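PDB 3A3J: PBP5 from Haemophilus influenzae, which removes the C-terminal D-alanyl residue from sugar-peptide precursors of the cell wall, acting as a D-alanyl-D-alanine carboxypeptidase of the penicillin-binding family. Local coordinates for residues V270-K275 with N340-E344; V278-F283 with N335-N340; D16-A21 with H286-I290; F250-F256 with K292-V298. One frame throughout, in Å; residues are numbered along the deposited sequence.

Overall arrangement
Contact 2, the richest in buried residues, joins strands 277-281 and 329-338 by backbone bonds and apolar side chains. Contact 1 continues from it: the two share Asn340, and Val278 packs on Val270 and Val342, but most of its residues are exposed and its polar links few. Contacts 3 and 4, centred about 11 Å apart, both hold the two-stranded sheet of 253-259 and 286-291. Contact 3 ties it to the carboxypeptidase domain through hydroxyls, a carboxylate and the ring of Phe287, whereas contact 4, at the surface, relies on Glu254, an amide stacked on Phe256 and a backbone bond from Lys292 to Asn252. Chemistry thus follows place in the fold.

Contact 1. Residues V270-K275 with N340-E344; sequences VYYGDK and NDVGE
Val270 and Val342 each carry CG1 anti to the backbone N (chi1 about -178° in both), and this shared torsion points the two methyls at one another, tip to tip, with CG1 of Val270 4.1 Å from CG1 of Val342. Glu344, the C-terminal residue, also has its CG on the far side from N, which lays the stem of the side chain along the turn at 272-273: its CG comes within 3.6 Å of the carbonyl O of Tyr272. The carboxylate beyond then lies beside another acceptor, Glu344 OE1 being 3.3 Å from Gly273 O, a proximity without a bond.

Between these ends the backbones approach closely at Gly273, whose CA lies 3.2 Å from Gly343 O. The same carbonyl oxygen accepts the N-H of Asp274, with 3.1 Å between Asp274 N and Gly343 O; the donor stands well above the carbonyl plane, and the N-H...O angle of 145° is moderately bent. Lys275 adds a looser link. Its chain bends at chi2, about CB-CG, and NZ makes a weak bond of 3.5 Å to Asp341 O. The carboxylate of Asp341 has a partner elsewhere, the backbone N of Lys315.

The buried valines belong to a larger apolar cluster, since Leu313 and Val278 touch both of them. Through the valine contact and the backbone bond from Asp274 N, the tail that follows strand 329-338 packs on the turn between strands 264-271 and 277-281, neighbours in the mixed sheet of the C-terminal domain.

Contact 2. Residues V278-F283 with N335-N340; sequences VKLGAF and NLQVMN
Gly281 and Gln337 face each other as an antiparallel hydrogen-bonded pair, and the backbone bonds set the frame of this contact. Gln337 N donates to Gly281 O at 2.6 Å, nearly straight (171°) and almost along the C=O axis; Gly281 N returns a bond to Gln337 O, whose position is less certain. Further along, Met339 N reaches Lys279 O at 3.0 Å, extending the ladder just past the strand.

Side-chain amides take over at both ends. Phe283 N donates to Gln337 OE1 at 2.9 Å, while Gln337 NE2 turns to the carbonyl of Gly316 and also lies in plane at the edge of the Phe283 ring. At the other end Asn340 OD1 receives only a weak bond from Lys279 N.

The sulfur contact is a Met-aromatic one: Met339 SD stands over a face of the Phe283 ring, 4.2 Å from the ring centroid. A bend at chi2 (-62°) brings the sulfur over the glycine, with Met339 SD 3.4 Å from Gly281 N.

Apolar packing occupies the opposite face. Val278 CG2 meets Val338 CG1 at 3.7 Å, and Leu280 crosses Leu336 at about a right angle, with Ile319 touching both Leu336 and Val338. Segments 278-281 and 335-338 run at 152° to each other, close to antiparallel, and form the antiparallel centre of the mixed sheet in the C-terminal beta domain.

Contact 3. Residues D16-A21 with H286-I290; sequences DYNSGA and HFITI
The Phe287 ring receives Asn18 over one face: CB of Asn18 stands 4.2 Å from the ring centroid, 18° off the normal and displaced toward the rim, a CH-pi contact made by the methylene rather than by the amide. The backbone joins in beside it, with Asn18 O 3.4 Å from Phe287 CD2.

Next along the strand the interaction turns polar. Ser19 OG and Thr289 OG1 share a hydrogen bond of 2.7 Å whose direction is open. The serine hydroxyl sits between its backbone N and carbonyl carbon (chi1 73°), a placement that lets it serve two ends at once: it meets the threonine and also accepts from Ala21 N, closing an ST turn. Its CB meanwhile rests 3.3 Å from Phe287 O.

Asp16 holds the loop in shape from behind. Its OD2 accepts from Asn18 N at 2.6 Å, reached from above the carboxylate plane, and from Ser19 N at 2.9 Å, taken on the anti lone pair; together they make an Asx turn and an Asx motif. Its CB lies 3.4 Å from Thr289 OG1, the two side chains crossing at a slant. Asp16 OD1 in turn bonds to Thr255 OG1, which also bonds to Thr289 OG1.

A loop of the carboxypeptidase domain is thereby docked on strand 286-291 of the C-terminal domain. A chain of hydroxyls from Ser19 through Thr289 and Thr255 reaches the carboxylate of Asp16, which implies a polar seam between the domains where the proton positions on the hydroxyls are probably coupled.

Contact 4. Residues F250-F256 with K292-V298; sequences FANFETF and KGKQSEV
Phe256 is covered on one face by Gln295, whose CG makes a CH-pi contact over the ring centre. CG of Gln295 lies 3.7 Å from the centroid of the Phe256 ring, only 8° off the normal, and the amide beyond it is stacked at 25° to the ring, with NE2 3.1 Å from Phe256 CD1. Val298 lies beside the same ring.

Next to the stack, Glu254 reaches across to the loop. Its OE1 accepts from Gly293 N at 3.1 Å, the donor standing far above the carboxylate plane, and OE2 lies 3.3 Å from Gln295 N. The extended chain of the glutamate crosses that of Gln295 at about a right angle. Lys292 makes its firm bond through the backbone: its N donates to Asn252 O at 3.1 Å, again from above the carbonyl plane. The lysine chain instead lies along the end of the helix, CE being 3.2 Å from Ala251 O.

Behind this first shell, chi1 of 53° with an extended chain beyond sends the Glu254 carboxylate across to Gly293 N. A type I turn from Gln295 to Val298 brings those two residues to the ring together.

The loop 292-298 leaves strand 286-291 and covers the junction where helix 235-252 passes into strand 253-259. Ile290 of the paired strand packs on Glu254 and Phe256, while Leu326 of strand 318-326 touches Val298.

Contact 1. Residues V270-K275 with N340-E344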
loop_
_atom_site.group_PDB
_atom_site.type_symbol
_atom_site.label_atom_id
_atom_site.label_comp_id
_atom_site.label_asym_id
_atom_site.label_seq_id
_atom_site.Cartn_x
_atom_site.Cartn_y
_atom_site.Cartn_z
ATOM N N VAL A 270 5.549 19.318 -35.475
ATOM C CA VAL A 270 5.354 20.563 -34.698
ATOM C C VAL A 270 5.342 21.821 -35.633
ATOM O O VAL A 270 6.165 21.922 -36.562
ATOM C CB VAL A 270 6.493 20.740 -33.692
ATOM C CG1 VAL A 270 6.275 22.024 -32.812
ATOM C CG2 VAL A 270 6.557 19.509 -32.809
ATOM N N TYR A 271 4.452 22.777 -35.369
ATOM C CA TYR A 271 4.346 23.963 -36.230
ATOM C C TYR A 271 5.124 25.121 -35.648
ATOM O O TYR A 271 5.025 25.424 -34.441
ATOM C CB TYR A 271 2.870 24.351 -36.430
ATOM C CG TYR A 271 2.216 23.353 -37.332
ATOM C CD1 TYR A 271 1.662 22.192 -36.826
ATOM C CD2 TYR A 271 2.264 23.520 -38.701
ATOM C CE1 TYR A 271 1.111 21.239 -37.665
ATOM C CE2 TYR A 271 1.725 22.612 -39.550
ATOM C CZ TYR A 271 1.135 21.455 -39.027
ATOM O OH TYR A 271 0.579 20.536 -39.893
ATOM N N TYR A 272 5.960 25.720 -36.496
ATOM C CA TYR A 272 6.562 27.011 -36.134
ATOM C C TYR A 272 7.580 26.954 -34.961
ATOM O O TYR A 272 7.506 27.768 -34.055
ATOM C CB TYR A 272 5.435 27.992 -35.739
ATOM C CG TYR A 272 4.270 28.091 -36.712
ATOM C CD1 TYR A 272 4.481 28.175 -38.103
ATOM C CD2 TYR A 272 2.979 28.135 -36.249
ATOM C CE1 TYR A 272 3.393 28.302 -39.007
ATOM C CE2 TYR A 272 1.888 28.261 -37.133
ATOM C CZ TYR A 272 2.129 28.338 -38.499
ATOM O OH TYR A 272 1.092 28.444 -39.339
ATOM N N GLY A 273 8.512 26.002 -34.947
ATOM C CA GLY A 273 9.493 25.961 -33.844
ATOM C C GLY A 273 10.869 25.581 -34.337
ATOM O O GLY A 273 11.071 25.468 -35.549
ATOM N N ASP A 274 11.816 25.340 -33.419
ATOM C CA ASP A 274 13.193 25.003 -33.851
ATOM C C ASP A 274 13.345 23.658 -34.532
ATOM O O ASP A 274 14.311 23.479 -35.242
ATOM C CB ASP A 274 14.233 25.044 -32.716
ATOM C CG ASP A 274 13.661 25.525 -31.394
ATOM O OD1 ASP A 274 13.988 26.677 -30.992
ATOM O OD2 ASP A 274 12.897 24.756 -30.758
ATOM N N LYS A 275 12.508 22.663 -34.278
ATOM C CA LYS A 275 12.575 21.511 -35.193
ATOM C C LYS A 275 11.210 21.263 -35.789
ATOM O O LYS A 275 10.245 21.879 -35.400
ATOM C CB LYS A 275 13.049 20.174 -34.569
ATOM C CG LYS A 275 14.360 20.192 -33.838
ATOM C CD LYS A 275 14.123 20.496 -32.388
ATOM C CE LYS A 275 15.390 21.052 -31.767
ATOM N NZ LYS A 275 15.020 21.591 -30.424
ATOM N N ASN A 340 11.308 16.020 -25.565
ATOM C CA ASN A 340 12.382 17.012 -25.679
ATOM C C ASN A 340 11.812 18.439 -25.820
ATOM O O ASN A 340 10.644 18.609 -26.260
ATOM C CB ASN A 340 13.382 16.627 -26.802
ATOM C CG ASN A 340 12.889 15.429 -27.717
ATOM O OD1 ASN A 340 12.020 15.581 -28.646
ATOM N ND2 ASN A 340 13.488 14.246 -27.488
ATOM N N ASP A 341 12.581 19.458 -25.407
ATOM C CA ASP A 341 12.144 20.861 -25.555
ATOM C C ASP A 341 12.041 21.229 -27.064
ATOM O O ASP A 341 12.872 20.767 -27.851
ATOM C CB ASP A 341 13.131 21.827 -24.916
ATOM C CG ASP A 341 12.868 22.090 -23.440
ATOM O OD1 ASP A 341 11.758 21.822 -22.906
ATOM O OD2 ASP A 341 13.816 22.614 -22.808
ATOM N N VAL A 342 11.012 22.009 -27.442
ATOM C CA VAL A 342 10.948 22.688 -28.757
ATOM C C VAL A 342 10.660 24.207 -28.561
ATOM O O VAL A 342 9.569 24.632 -28.124
ATOM C CB VAL A 342 9.907 22.054 -29.709
ATOM C CG1 VAL A 342 9.920 22.741 -31.107
ATOM C CG2 VAL A 342 10.227 20.618 -29.893
ATOM N N GLY A 343 11.661 25.028 -28.848
ATOM C CA GLY A 343 11.486 26.444 -28.609
ATOM C C GLY A 343 10.967 27.186 -29.838
ATOM O O GLY A 343 10.565 26.590 -30.853
ATOM N N GLU A 344 11.039 28.505 -29.715
ATOM C CA GLU A 344 10.759 29.468 -30.781
ATOM C C GLU A 344 9.265 29.684 -30.607
ATOM O O GLU A 344 8.746 30.800 -30.464
ATOM C CB GLU A 344 11.218 28.958 -32.171
ATOM C CG GLU A 344 10.478 29.574 -33.339
ATOM C CD GLU A 344 11.352 29.732 -34.582
ATOM O OE1 GLU A 344 11.573 28.702 -35.260
ATOM O OE2 GLU A 344 11.815 30.880 -34.869
ATOM O OXT GLU A 344 8.561 28.678 -30.486
#

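Contact 2. Residues V278-F283 with N335-N340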
loop_
_atom_site.group_PDB
_atom_site.type_symbol
_atom_site.label_atom_id
_atom_site.label_comp_id
_atom_site.label_asym_id
_atom_site.label_seq_id
_atom_site.Cartn_x
_atom_site.Cartn_y
_atom_site.Cartn_z
ATOM N N VAL A 278 8.652 16.283 -32.992
ATOM C CA VAL A 278 8.979 16.088 -31.569
ATOM C C VAL A 278 8.614 14.658 -31.189
ATOM O O VAL A 278 7.698 14.053 -31.781
ATOM C CB VAL A 278 8.371 17.177 -30.629
ATOM C CG1 VAL A 278 6.915 17.020 -30.418
ATOM C CG2 VAL A 278 9.071 17.166 -29.296
ATOM N N LYS A 279 9.391 14.110 -30.247
ATOM C CA LYS A 279 9.197 12.765 -29.749
ATOM C C LYS A 279 8.203 12.834 -28.627
ATOM O O LYS A 279 8.231 13.772 -27.827
ATOM C CB LYS A 279 10.538 12.219 -29.266
ATOM C CG LYS A 279 11.450 11.848 -30.419
ATOM C CD LYS A 279 10.810 10.684 -31.217
ATOM C CE LYS A 279 11.838 9.690 -31.778
ATOM N NZ LYS A 279 11.963 9.862 -33.248
ATOM N N LEU A 280 7.299 11.876 -28.590
ATOM C CA LEU A 280 6.301 11.776 -27.539
ATOM C C LEU A 280 6.554 10.502 -26.734
ATOM O O LEU A 280 7.126 9.550 -27.256
ATOM C CB LEU A 280 4.896 11.695 -28.164
ATOM C CG LEU A 280 4.508 12.882 -29.107
ATOM C CD1 LEU A 280 3.135 12.696 -29.655
ATOM C CD2 LEU A 280 4.711 14.278 -28.433
ATOM N N GLY A 281 6.065 10.466 -25.504
ATOM C CA GLY A 281 6.167 9.281 -24.650
ATOM C C GLY A 281 5.656 9.630 -23.276
ATOM O O GLY A 281 4.746 10.480 -23.162
ATOM N N ALA A 282 6.257 8.995 -22.247
ATOM C CA ALA A 282 5.912 9.174 -20.812
ATOM C C ALA A 282 7.197 9.117 -19.971
ATOM O O ALA A 282 8.123 8.348 -20.244
ATOM C CB ALA A 282 4.893 8.122 -20.331
ATOM N N PHE A 283 7.294 9.998 -18.991
ATOM C CA PHE A 283 8.468 10.004 -18.127
ATOM C C PHE A 283 8.309 9.017 -16.936
ATOM O O PHE A 283 9.234 8.853 -16.132
ATOM C CB PHE A 283 8.849 11.448 -17.708
ATOM C CG PHE A 283 9.566 12.207 -18.802
ATOM C CD1 PHE A 283 10.896 11.881 -19.146
ATOM C CD2 PHE A 283 8.885 13.133 -19.574
ATOM C CE1 PHE A 283 11.568 12.546 -20.198
ATOM C CE2 PHE A 283 9.516 13.804 -20.607
ATOM C CZ PHE A 283 10.875 13.509 -20.929
ATOM N N ASN A 335 -1.392 9.798 -19.535
ATOM C CA ASN A 335 -0.891 10.975 -20.187
ATOM C C ASN A 335 0.190 10.691 -21.194
ATOM O O ASN A 335 0.903 9.730 -21.083
ATOM C CB ASN A 335 -0.401 12.000 -19.161
ATOM C CG ASN A 335 -1.516 12.530 -18.338
ATOM O OD1 ASN A 335 -2.698 12.439 -18.716
ATOM N ND2 ASN A 335 -1.176 13.094 -17.211
ATOM N N LEU A 336 0.284 11.563 -22.185
ATOM C CA LEU A 336 1.337 11.494 -23.190
ATOM C C LEU A 336 2.072 12.805 -23.110
ATOM O O LEU A 336 1.451 13.862 -23.084
ATOM C CB LEU A 336 0.690 11.365 -24.547
ATOM C CG LEU A 336 1.540 11.086 -25.762
ATOM C CD1 LEU A 336 2.363 9.816 -25.618
ATOM C CD2 LEU A 336 0.557 10.963 -26.938
ATOM N N GLN A 337 3.387 12.753 -23.091
ATOM C CA GLN A 337 4.148 13.963 -22.911
ATOM C C GLN A 337 5.150 14.190 -24.011
ATOM O O GLN A 337 5.582 13.271 -24.716
ATOM C CB GLN A 337 4.898 13.979 -21.554
ATOM C CG GLN A 337 4.066 13.701 -20.313
ATOM C CD GLN A 337 4.975 13.234 -19.155
ATOM O OE1 GLN A 337 5.235 12.036 -19.010
ATOM N NE2 GLN A 337 5.531 14.190 -18.394
ATOM N N VAL A 338 5.530 15.451 -24.136
ATOM C CA VAL A 338 6.596 15.845 -25.022
ATOM C C VAL A 338 7.920 15.433 -24.314
ATOM O O VAL A 338 8.073 15.625 -23.106
ATOM C CB VAL A 338 6.480 17.406 -25.235
ATOM C CG1 VAL A 338 7.729 17.998 -25.921
ATOM C CG2 VAL A 338 5.132 17.763 -25.974
ATOM N N MET A 339 8.860 14.871 -25.053
ATOM C CA MET A 339 10.048 14.245 -24.464
ATOM C C MET A 339 11.283 15.132 -24.562
ATOM O O MET A 339 12.217 14.985 -23.773
ATOM C CB MET A 339 10.381 12.938 -25.178
ATOM C CG MET A 339 9.252 11.974 -25.217
ATOM S SD MET A 339 8.691 11.432 -23.559
ATOM C CE MET A 339 7.559 12.700 -23.089
ATOM N N ASN A 340 11.308 16.020 -25.565
ATOM C CA ASN A 340 12.382 17.012 -25.679
ATOM C C ASN A 340 11.812 18.439 -25.820
ATOM O O ASN A 340 10.644 18.609 -26.260
ATOM C CB ASN A 340 13.382 16.627 -26.802
ATOM C CG ASN A 340 12.889 15.429 -27.717
ATOM O OD1 ASN A 340 12.020 15.581 -28.646
ATOM N ND2 ASN A 340 13.488 14.246 -27.488
#

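Contact 3. Residues D16-A21 with H286-I290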
loop_
_atom_site.group_PDB
_atom_site.type_symbol
_atom_site.label_atom_id
_atom_site.label_comp_id
_atom_site.label_asym_id
_atom_site.label_seq_id
_atom_site.Cartn_x
_atom_site.Cartn_y
_atom_site.Cartn_z
ATOM N N ASP A 16 -4.824 -4.282 -7.925
ATOM C CA ASP A 16 -3.521 -4.566 -8.483
ATOM C C ASP A 16 -2.553 -3.511 -7.978
ATOM O O ASP A 16 -2.819 -2.306 -8.092
ATOM C CB ASP A 16 -3.543 -4.489 -10.038
ATOM C CG ASP A 16 -2.207 -4.823 -10.648
ATOM O OD1 ASP A 16 -1.911 -6.021 -10.970
ATOM O OD2 ASP A 16 -1.388 -3.915 -10.743
ATOM N N TYR A 17 -1.422 -3.962 -7.448
ATOM C CA TYR A 17 -0.434 -3.048 -6.851
ATOM C C TYR A 17 0.130 -2.127 -7.956
ATOM O O TYR A 17 0.494 -0.967 -7.722
ATOM C CB TYR A 17 0.693 -3.870 -6.282
ATOM C CG TYR A 17 1.981 -3.117 -5.965
ATOM C CD1 TYR A 17 2.057 -2.193 -4.862
ATOM C CD2 TYR A 17 3.119 -3.322 -6.729
ATOM C CE1 TYR A 17 3.260 -1.510 -4.554
ATOM C CE2 TYR A 17 4.308 -2.626 -6.465
ATOM C CZ TYR A 17 4.368 -1.736 -5.365
ATOM O OH TYR A 17 5.547 -1.117 -5.129
ATOM N N ASN A 18 0.243 -2.658 -9.169
ATOM C CA ASN A 18 1.102 -1.982 -10.117
ATOM C C ASN A 18 0.360 -0.947 -10.888
ATOM O O ASN A 18 0.933 0.035 -11.249
ATOM C CB ASN A 18 1.776 -2.942 -11.039
ATOM C CG ASN A 18 2.998 -3.544 -10.437
ATOM O OD1 ASN A 18 3.036 -4.727 -10.180
ATOM N ND2 ASN A 18 4.013 -2.768 -10.250
ATOM N N SER A 19 -0.939 -1.108 -11.021
ATOM C CA SER A 19 -1.734 -0.257 -11.881
ATOM C C SER A 19 -2.743 0.511 -11.060
ATOM O O SER A 19 -3.278 1.526 -11.525
ATOM C CB SER A 19 -2.484 -1.141 -12.890
ATOM O OG SER A 19 -3.550 -1.853 -12.255
ATOM N N GLY A 20 -3.016 0.010 -9.838
ATOM C CA GLY A 20 -3.863 0.697 -8.869
ATOM C C GLY A 20 -5.305 0.399 -9.142
ATOM O O GLY A 20 -6.194 0.941 -8.504
ATOM N N ALA A 21 -5.585 -0.488 -10.087
ATOM C CA ALA A 21 -7.006 -0.720 -10.421
ATOM C C ALA A 21 -7.712 -1.590 -9.359
ATOM O O ALA A 21 -7.159 -2.573 -8.869
ATOM C CB ALA A 21 -7.117 -1.404 -11.790
ATOM N N HIS A 286 3.811 2.825 -16.869
ATOM C CA HIS A 286 2.371 2.776 -16.706
ATOM C C HIS A 286 1.953 1.330 -16.902
ATOM O O HIS A 286 2.636 0.596 -17.636
ATOM C CB HIS A 286 1.641 3.613 -17.764
ATOM C CG HIS A 286 0.187 3.781 -17.473
ATOM N ND1 HIS A 286 -0.309 4.836 -16.732
ATOM C CD2 HIS A 286 -0.885 3.015 -17.794
ATOM C CE1 HIS A 286 -1.624 4.704 -16.595
ATOM N NE2 HIS A 286 -1.997 3.600 -17.227
ATOM N N PHE A 287 0.848 0.928 -16.261
ATOM C CA PHE A 287 0.477 -0.497 -16.189
ATOM C C PHE A 287 -0.999 -0.550 -16.273
ATOM O O PHE A 287 -1.674 0.328 -15.749
ATOM C CB PHE A 287 0.889 -1.184 -14.870
ATOM C CG PHE A 287 2.383 -1.235 -14.635
ATOM C CD1 PHE A 287 3.130 -2.327 -15.056
ATOM C CD2 PHE A 287 3.018 -0.226 -13.918
ATOM C CE1 PHE A 287 4.475 -2.396 -14.832
ATOM C CE2 PHE A 287 4.368 -0.288 -13.708
ATOM C CZ PHE A 287 5.103 -1.361 -14.155
ATOM N N ILE A 288 -1.527 -1.567 -16.928
ATOM C CA ILE A 288 -2.964 -1.671 -16.910
ATOM C C ILE A 288 -3.353 -3.078 -16.511
ATOM O O ILE A 288 -2.556 -4.013 -16.594
ATOM C CB ILE A 288 -3.628 -1.215 -18.262
ATOM C CG1 ILE A 288 -3.277 -2.177 -19.399
ATOM C CG2 ILE A 288 -3.231 0.226 -18.577
ATOM C CD1 ILE A 288 -4.354 -2.136 -20.558
ATOM N N THR A 289 -4.566 -3.214 -16.039
ATOM C CA THR A 289 -5.052 -4.503 -15.668
ATOM C C THR A 289 -6.258 -4.875 -16.546
ATOM O O THR A 289 -7.231 -4.143 -16.609
ATOM C CB THR A 289 -5.438 -4.487 -14.155
ATOM O OG1 THR A 289 -4.276 -4.163 -13.370
ATOM C CG2 THR A 289 -6.048 -5.843 -13.719
ATOM N N ILE A 290 -6.196 -6.041 -17.180
ATOM C CA ILE A 290 -7.230 -6.498 -18.139
ATOM C C ILE A 290 -7.635 -7.948 -17.869
ATOM O O ILE A 290 -6.927 -8.638 -17.164
ATOM C CB ILE A 290 -6.639 -6.448 -19.558
ATOM C CG1 ILE A 290 -5.415 -7.390 -19.631
ATOM C CG2 ILE A 290 -6.296 -4.990 -19.929
ATOM C CD1 ILE A 290 -4.143 -6.776 -20.232
#

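Contact 4. Residues F250-F256 with K292-V298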
loop_
_atom_site.group_PDB
_atom_site.type_symbol
_atom_site.label_atom_id
_atom_site.label_comp_id
_atom_site.label_asym_id
_atom_site.label_seq_id
_atom_site.Cartn_x
_atom_site.Cartn_y
_atom_site.Cartn_z
ATOM N N PHE A 250 -5.672 -13.534 -9.366
ATOM C CA PHE A 250 -4.661 -14.153 -10.216
ATOM C C PHE A 250 -5.266 -15.101 -11.293
ATOM O O PHE A 250 -4.642 -15.317 -12.334
ATOM C CB PHE A 250 -3.643 -14.935 -9.406
ATOM C CG PHE A 250 -2.808 -14.092 -8.488
ATOM C CD1 PHE A 250 -2.092 -12.972 -8.967
ATOM C CD2 PHE A 250 -2.703 -14.433 -7.138
ATOM C CE1 PHE A 250 -1.310 -12.210 -8.098
ATOM C CE2 PHE A 250 -1.930 -13.702 -6.277
ATOM C CZ PHE A 250 -1.255 -12.581 -6.721
ATOM N N ALA A 251 -6.454 -15.660 -11.032
ATOM C CA ALA A 251 -7.123 -16.556 -11.991
ATOM C C ALA A 251 -7.621 -15.776 -13.173
ATOM O O ALA A 251 -7.496 -16.227 -14.299
ATOM C CB ALA A 251 -8.323 -17.296 -11.353
ATOM N N ASN A 252 -8.193 -14.599 -12.905
ATOM C CA ASN A 252 -8.987 -13.900 -13.876
ATOM C C ASN A 252 -8.402 -12.635 -14.534
ATOM O O ASN A 252 -9.050 -12.033 -15.375
ATOM C CB ASN A 252 -10.304 -13.520 -13.233
ATOM C CG ASN A 252 -11.209 -14.714 -13.025
ATOM O OD1 ASN A 252 -11.157 -15.400 -11.983
ATOM N ND2 ASN A 252 -12.053 -14.978 -14.010
ATOM N N PHE A 253 -7.216 -12.177 -14.165
ATOM C CA PHE A 253 -6.861 -10.864 -14.642
ATOM C C PHE A 253 -5.388 -10.918 -14.809
ATOM O O PHE A 253 -4.764 -11.823 -14.340
ATOM C CB PHE A 253 -7.191 -9.803 -13.618
ATOM C CG PHE A 253 -8.676 -9.519 -13.440
ATOM C CD1 PHE A 253 -9.296 -8.508 -14.161
ATOM C CD2 PHE A 253 -9.411 -10.214 -12.502
ATOM C CE1 PHE A 253 -10.668 -8.212 -13.975
ATOM C CE2 PHE A 253 -10.772 -9.950 -12.285
ATOM C CZ PHE A 253 -11.417 -8.940 -13.027
ATOM N N GLU A 254 -4.835 -9.958 -15.525
ATOM C CA GLU A 254 -3.414 -9.898 -15.695
ATOM C C GLU A 254 -3.110 -8.426 -15.793
ATOM O O GLU A 254 -4.037 -7.599 -16.006
ATOM C CB GLU A 254 -3.000 -10.585 -16.991
ATOM C CG GLU A 254 -3.740 -10.078 -18.201
ATOM C CD GLU A 254 -3.366 -10.851 -19.448
ATOM O OE1 GLU A 254 -2.999 -12.050 -19.315
ATOM O OE2 GLU A 254 -3.435 -10.272 -20.565
ATOM N N THR A 255 -1.824 -8.115 -15.683
ATOM C CA THR A 255 -1.376 -6.756 -15.607
ATOM C C THR A 255 -0.174 -6.598 -16.517
ATOM O O THR A 255 0.709 -7.397 -16.527
ATOM C CB THR A 255 -1.030 -6.382 -14.137
ATOM O OG1 THR A 255 -2.269 -6.112 -13.452
ATOM C CG2 THR A 255 -0.106 -5.160 -14.057
ATOM N N PHE A 256 -0.150 -5.576 -17.333
ATOM C CA PHE A 256 1.036 -5.395 -18.122
ATOM C C PHE A 256 1.391 -3.915 -18.295
ATOM O O PHE A 256 0.562 -3.014 -18.180
ATOM C CB PHE A 256 0.975 -6.148 -19.474
ATOM C CG PHE A 256 0.119 -5.472 -20.526
ATOM C CD1 PHE A 256 0.714 -4.761 -21.583
ATOM C CD2 PHE A 256 -1.269 -5.567 -20.487
ATOM C CE1 PHE A 256 -0.069 -4.135 -22.584
ATOM C CE2 PHE A 256 -2.053 -4.946 -21.463
ATOM C CZ PHE A 256 -1.444 -4.219 -22.511
ATOM N N LYS A 292 -7.567 -11.740 -18.077
ATOM C CA LYS A 292 -6.451 -12.614 -18.421
ATOM C C LYS A 292 -6.589 -13.094 -19.878
ATOM O O LYS A 292 -7.694 -13.229 -20.389
ATOM C CB LYS A 292 -6.471 -13.846 -17.522
ATOM C CG LYS A 292 -5.098 -14.471 -17.287
ATOM C CD LYS A 292 -5.272 -15.893 -16.768
ATOM C CE LYS A 292 -4.505 -16.132 -15.476
ATOM N NZ LYS A 292 -3.030 -16.051 -15.691
ATOM N N GLY A 293 -5.473 -13.367 -20.528
ATOM C CA GLY A 293 -5.560 -13.802 -21.896
ATOM C C GLY A 293 -5.763 -12.729 -22.967
ATOM O O GLY A 293 -5.481 -13.017 -24.116
ATOM N N LYS A 294 -6.189 -11.505 -22.596
ATOM C CA LYS A 294 -6.647 -10.446 -23.527
ATOM C C LYS A 294 -5.615 -9.395 -23.981
ATOM O O LYS A 294 -5.971 -8.367 -24.612
ATOM C CB LYS A 294 -7.824 -9.670 -22.917
ATOM C CG LYS A 294 -9.089 -10.480 -22.535
ATOM C CD LYS A 294 -10.087 -10.652 -23.684
ATOM C CE LYS A 294 -10.826 -11.987 -23.525
ATOM N NZ LYS A 294 -12.117 -12.026 -24.217
ATOM N N GLN A 295 -4.343 -9.623 -23.683
ATOM C CA GLN A 295 -3.363 -8.616 -24.012
ATOM C C GLN A 295 -3.281 -8.232 -25.497
ATOM O O GLN A 295 -3.184 -7.032 -25.823
ATOM C CB GLN A 295 -1.993 -9.035 -23.555
ATOM C CG GLN A 295 -1.046 -7.862 -23.638
ATOM C CD GLN A 295 0.254 -8.165 -22.926
ATOM O OE1 GLN A 295 0.347 -9.148 -22.173
ATOM N NE2 GLN A 295 1.255 -7.329 -23.141
ATOM N N SER A 296 -3.282 -9.265 -26.364
ATOM C CA SER A 296 -3.318 -9.153 -27.847
ATOM C C SER A 296 -4.367 -8.216 -28.320
ATOM O O SER A 296 -4.135 -7.451 -29.236
ATOM C CB SER A 296 -3.682 -10.486 -28.492
ATOM O OG SER A 296 -2.698 -11.474 -28.247
ATOM N N GLU A 297 -5.546 -8.316 -27.742
ATOM C CA GLU A 297 -6.673 -7.599 -28.280
ATOM C C GLU A 297 -6.745 -6.133 -27.833
ATOM O O GLU A 297 -7.602 -5.394 -28.303
ATOM C CB GLU A 297 -7.964 -8.351 -27.946
ATOM C CG GLU A 297 -7.935 -9.810 -28.435
ATOM C CD GLU A 297 -9.041 -10.676 -27.819
ATOM O OE1 GLU A 297 -10.175 -10.168 -27.590
ATOM O OE2 GLU A 297 -8.768 -11.879 -27.563
ATOM N N VAL A 298 -5.861 -5.694 -26.934
ATOM C CA VAL A 298 -5.916 -4.280 -26.523
ATOM C C VAL A 298 -5.344 -3.369 -27.628
ATOM O O VAL A 298 -4.310 -3.697 -28.234
ATOM C CB VAL A 298 -5.227 -4.013 -25.110
ATOM C CG1 VAL A 298 -6.093 -4.547 -23.974
ATOM C CG2 VAL A 298 -3.837 -4.624 -25.023
#